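Local structure of Protease/Reverse transcriptase/ribonuclease H (Eastern chimpanzee simian foamy virus, 7KSF) at residues A[137-142]-A[178-183]. The protein joins an aspartic protease, a reverse transcriptase and a ribonuclease H in one chain, probably for viral maturation and copying the RNA genome into DNA. The protein carries 1 engineered substitution. Numbering follows the deposited sequence.
Sequences WENQVG and IDDLLK
D180 meets N139 where a turn of the loop 137-142 comes up against helix 171-184, and the CA atoms of these two residues are 6.7 Å apart. From the helix outward, D180 CB lies 4.1 Å from N139 CB. CG, anti to the carbonyl carbon (chi1 -69°), sets the carboxylate beside the turn. Its OD1 is hydrogen-bonded to T97 OG1, and OD2 faces the turn, 4.1 Å from E138 O and close to the N139 amide. The two side chains cross at about a right angle, with amide and carboxylate planes 36° apart. One residue along the helix, L181 CD2 lies 4.0 Å from N139 O. Its apolar partner is V141 CG1, at 4.4 Å. Within the loop, two bonds brace the turn: W137 N to Q140 OE1 (2.8 Å) and Q140 N to W137 O. E138 is salt-bridged to R207. This is a type II beta turn from W137 to Q140, with N139 at its third position in a left-handed conformation (phi 63°). It belongs to the loop between helices 117-129 and 171-184 and packs against the C-terminal part of the latter, where Q184, at the helix end, hydrogen-bonds N139 O and V141 N.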
ATOM      1  N   TRP A 137       0.148 -21.441  -1.353  1.00 55.48           N
ATOM      2  CA  TRP A 137      -1.125 -21.647  -0.680  1.00 55.75           C
ATOM      3  C   TRP A 137      -1.482 -20.420   0.145  1.00 56.23           C
ATOM      4  O   TRP A 137      -0.596 -19.726   0.656  1.00 54.72           O
ATOM      5  CB  TRP A 137      -1.079 -22.878   0.225  1.00 57.61           C
ATOM      6  CG  TRP A 137      -0.663 -24.125  -0.478  1.00 59.16           C
ATOM      7  CD1 TRP A 137       0.600 -24.625  -0.581  1.00 59.65           C
ATOM      8  CD2 TRP A 137      -1.514 -25.031  -1.184  1.00 61.12           C
ATOM      9  NE1 TRP A 137       0.591 -25.788  -1.308  1.00 62.27           N
ATOM     10  CE2 TRP A 137      -0.698 -26.057  -1.692  1.00 63.27           C
ATOM     11  CE3 TRP A 137      -2.887 -25.069  -1.439  1.00 60.99           C
ATOM     12  CZ2 TRP A 137      -1.209 -27.117  -2.437  1.00 76.12           C
ATOM     13  CZ3 TRP A 137      -3.391 -26.119  -2.176  1.00 62.53           C
ATOM     14  CH2 TRP A 137      -2.558 -27.126  -2.668  1.00 75.67           C
ATOM     15  N   GLU A 138      -2.777 -20.152   0.267  1.00 55.91           N
ATOM     16  CA  GLU A 138      -3.221 -19.128   1.199  1.00 56.68           C
ATOM     17  C   GLU A 138      -2.922 -19.573   2.626  1.00 60.31           C
ATOM     18  O   GLU A 138      -3.014 -20.761   2.954  1.00 64.69           O
ATOM     19  CB  GLU A 138      -4.715 -18.852   1.030  1.00 57.92           C
ATOM     20  CG  GLU A 138      -5.091 -18.201  -0.295  1.00 62.41           C
ATOM     21  CD  GLU A 138      -6.508 -17.654  -0.291  1.00 77.85           C
ATOM     22  OE1 GLU A 138      -7.156 -17.692   0.774  1.00 63.09           O
ATOM     23  OE2 GLU A 138      -6.972 -17.186  -1.353  1.00 71.96           O
ATOM     24  N   ASN A 139      -2.553 -18.737   3.441  1.00 62.91           N
ATOM     25  CA  ASN A 139      -2.186 -18.973   4.839  1.00 55.89           C
ATOM     26  C   ASN A 139      -0.961 -19.872   4.971  1.00 55.73           C
ATOM     27  O   ASN A 139      -0.704 -20.425   6.046  1.00 56.59           O
ATOM     28  CB  ASN A 139      -3.362 -19.553   5.628  1.00 57.07           C
ATOM     29  CG  ASN A 139      -4.656 -18.820   5.357  1.00 57.12           C
ATOM     30  OD1 ASN A 139      -5.676 -19.430   5.042  1.00 58.31           O
ATOM     31  ND2 ASN A 139      -4.617 -17.497   5.464  1.00 59.57           N
ATOM     32  N   GLN A 140      -0.203 -20.027   3.891  1.00 56.58           N
ATOM     33  CA  GLN A 140       1.029 -20.803   3.929  1.00 55.33           C
ATOM     34  C   GLN A 140       2.119 -20.029   4.658  1.00 57.25           C
ATOM     35  O   GLN A 140       2.344 -18.845   4.396  1.00 59.80           O
ATOM     36  CB  GLN A 140       1.480 -21.136   2.507  1.00 55.75           C
ATOM     37  CG  GLN A 140       2.948 -21.467   2.376  1.00 55.32           C
ATOM     38  CD  GLN A 140       3.369 -21.639   0.933  1.00 54.85           C
ATOM     39  OE1 GLN A 140       2.562 -21.483   0.016  1.00 54.50           O
ATOM     40  NE2 GLN A 140       4.639 -21.959   0.725  1.00 54.53           N
ATOM     41  N   VAL A 141       2.794 -20.704   5.590  1.00 66.84           N
ATOM     42  CA  VAL A 141       3.883 -20.114   6.355  1.00 61.13           C
ATOM     43  C   VAL A 141       5.103 -21.018   6.253  1.00 58.25           C
ATOM     44  O   VAL A 141       5.004 -22.205   5.934  1.00 58.37           O
ATOM     45  CB  VAL A 141       3.516 -19.885   7.838  1.00 58.51           C
ATOM     46  CG1 VAL A 141       2.254 -19.052   7.950  1.00 58.73           C
ATOM     47  CG2 VAL A 141       3.350 -21.215   8.553  1.00 62.65           C
ATOM     48  N   GLY A 142       6.266 -20.440   6.539  1.00 59.16           N
ATOM     49  CA  GLY A 142       7.526 -21.156   6.480  1.00 75.17           C
ATOM     50  C   GLY A 142       8.108 -21.388   7.861  1.00 73.73           C
ATOM     51  O   GLY A 142       7.811 -20.652   8.805  1.00 69.10           O
ATOM     52  N   ILE A 178      -7.859 -21.196  10.613  1.00 63.18           N
ATOM     53  CA  ILE A 178      -7.637 -22.005  11.809  1.00 62.93           C
ATOM     54  C   ILE A 178      -7.204 -23.414  11.428  1.00 62.69           C
ATOM     55  O   ILE A 178      -6.280 -23.976  12.024  1.00 62.33           O
ATOM     56  CB  ILE A 178      -8.899 -22.027  12.690  1.00 64.86           C
ATOM     57  CG1 ILE A 178      -9.334 -20.606  13.053  1.00 69.90           C
ATOM     58  CG2 ILE A 178      -8.642 -22.824  13.959  1.00 65.04           C
ATOM     59  CD1 ILE A 178      -8.394 -19.919  14.008  1.00 68.48           C
ATOM     60  N   ASP A 179      -7.852 -24.000  10.418  1.00 62.44           N
ATOM     61  CA  ASP A 179      -7.500 -25.352   9.999  1.00 61.69           C
ATOM     62  C   ASP A 179      -6.094 -25.400   9.411  1.00 61.33           C
ATOM     63  O   ASP A 179      -5.304 -26.292   9.740  1.00 61.22           O
ATOM     64  CB  ASP A 179      -8.521 -25.875   8.989  1.00 65.81           C
ATOM     65  CG  ASP A 179      -9.851 -26.220   9.630  1.00 73.20           C
ATOM     66  OD1 ASP A 179      -9.937 -26.188  10.877  1.00 63.40           O
ATOM     67  OD2 ASP A 179     -10.804 -26.539   8.889  1.00 79.31           O
ATOM     68  N   ASP A 180      -5.764 -24.446   8.539  1.00 60.97           N
ATOM     69  CA  ASP A 180      -4.460 -24.466   7.884  1.00 60.84           C
ATOM     70  C   ASP A 180      -3.327 -24.300   8.892  1.00 60.15           C
ATOM     71  O   ASP A 180      -2.328 -25.026   8.836  1.00 60.41           O
ATOM     72  CB  ASP A 180      -4.400 -23.377   6.809  1.00 60.25           C
ATOM     73  CG  ASP A 180      -5.313 -23.672   5.630  1.00 60.50           C
ATOM     74  OD1 ASP A 180      -5.416 -24.852   5.240  1.00 60.97           O
ATOM     75  OD2 ASP A 180      -5.932 -22.730   5.097  1.00 60.65           O
ATOM     76  N   LEU A 181      -3.467 -23.357   9.826  1.00 78.22           N
ATOM     77  CA  LEU A 181      -2.425 -23.152  10.827  1.00 61.43           C
ATOM     78  C   LEU A 181      -2.318 -24.344  11.764  1.00 56.99           C
ATOM     79  O   LEU A 181      -1.210 -24.748  12.136  1.00 63.11           O
ATOM     80  CB  LEU A 181      -2.700 -21.874  11.616  1.00 60.46           C
ATOM     81  CG  LEU A 181      -2.730 -20.610  10.757  1.00 59.86           C
ATOM     82  CD1 LEU A 181      -3.003 -19.401  11.622  1.00 60.95           C
ATOM     83  CD2 LEU A 181      -1.425 -20.448   9.997  1.00 59.51           C
ATOM     84  N   LEU A 182      -3.454 -24.912  12.167  1.00 63.19           N
ATOM     85  CA  LEU A 182      -3.419 -26.160  12.917  1.00 60.89           C
ATOM     86  C   LEU A 182      -2.740 -27.251  12.108  1.00 61.33           C
ATOM     87  O   LEU A 182      -1.969 -28.056  12.644  1.00 68.34           O
ATOM     88  CB  LEU A 182      -4.834 -26.594  13.303  1.00 61.83           C
ATOM     89  CG  LEU A 182      -5.546 -25.859  14.432  1.00 63.03           C
ATOM     90  CD1 LEU A 182      -7.015 -26.237  14.420  1.00 63.32           C
ATOM     91  CD2 LEU A 182      -4.919 -26.186  15.776  1.00 69.89           C
ATOM     92  N   LYS A 183      -3.015 -27.290  10.802  1.00 66.07           N
ATOM     93  CA  LYS A 183      -2.416 -28.308   9.949  1.00 69.33           C
ATOM     94  C   LYS A 183      -0.909 -28.120   9.857  1.00 68.24           C
ATOM     95  O   LYS A 183      -0.152 -29.096   9.864  1.00 69.32           O
ATOM     96  CB  LYS A 183      -3.051 -28.270   8.559  1.00 65.71           C
ATOM     97  CG  LYS A 183      -2.934 -29.571   7.773  1.00 66.85           C
ATOM     98  CD  LYS A 183      -3.775 -29.524   6.506  1.00 66.92           C
ATOM     99  CE  LYS A 183      -4.068 -30.921   5.983  1.00 93.68           C
ATOM    100  NZ  LYS A 183      -4.773 -30.893   4.673  1.00 84.51           N
TER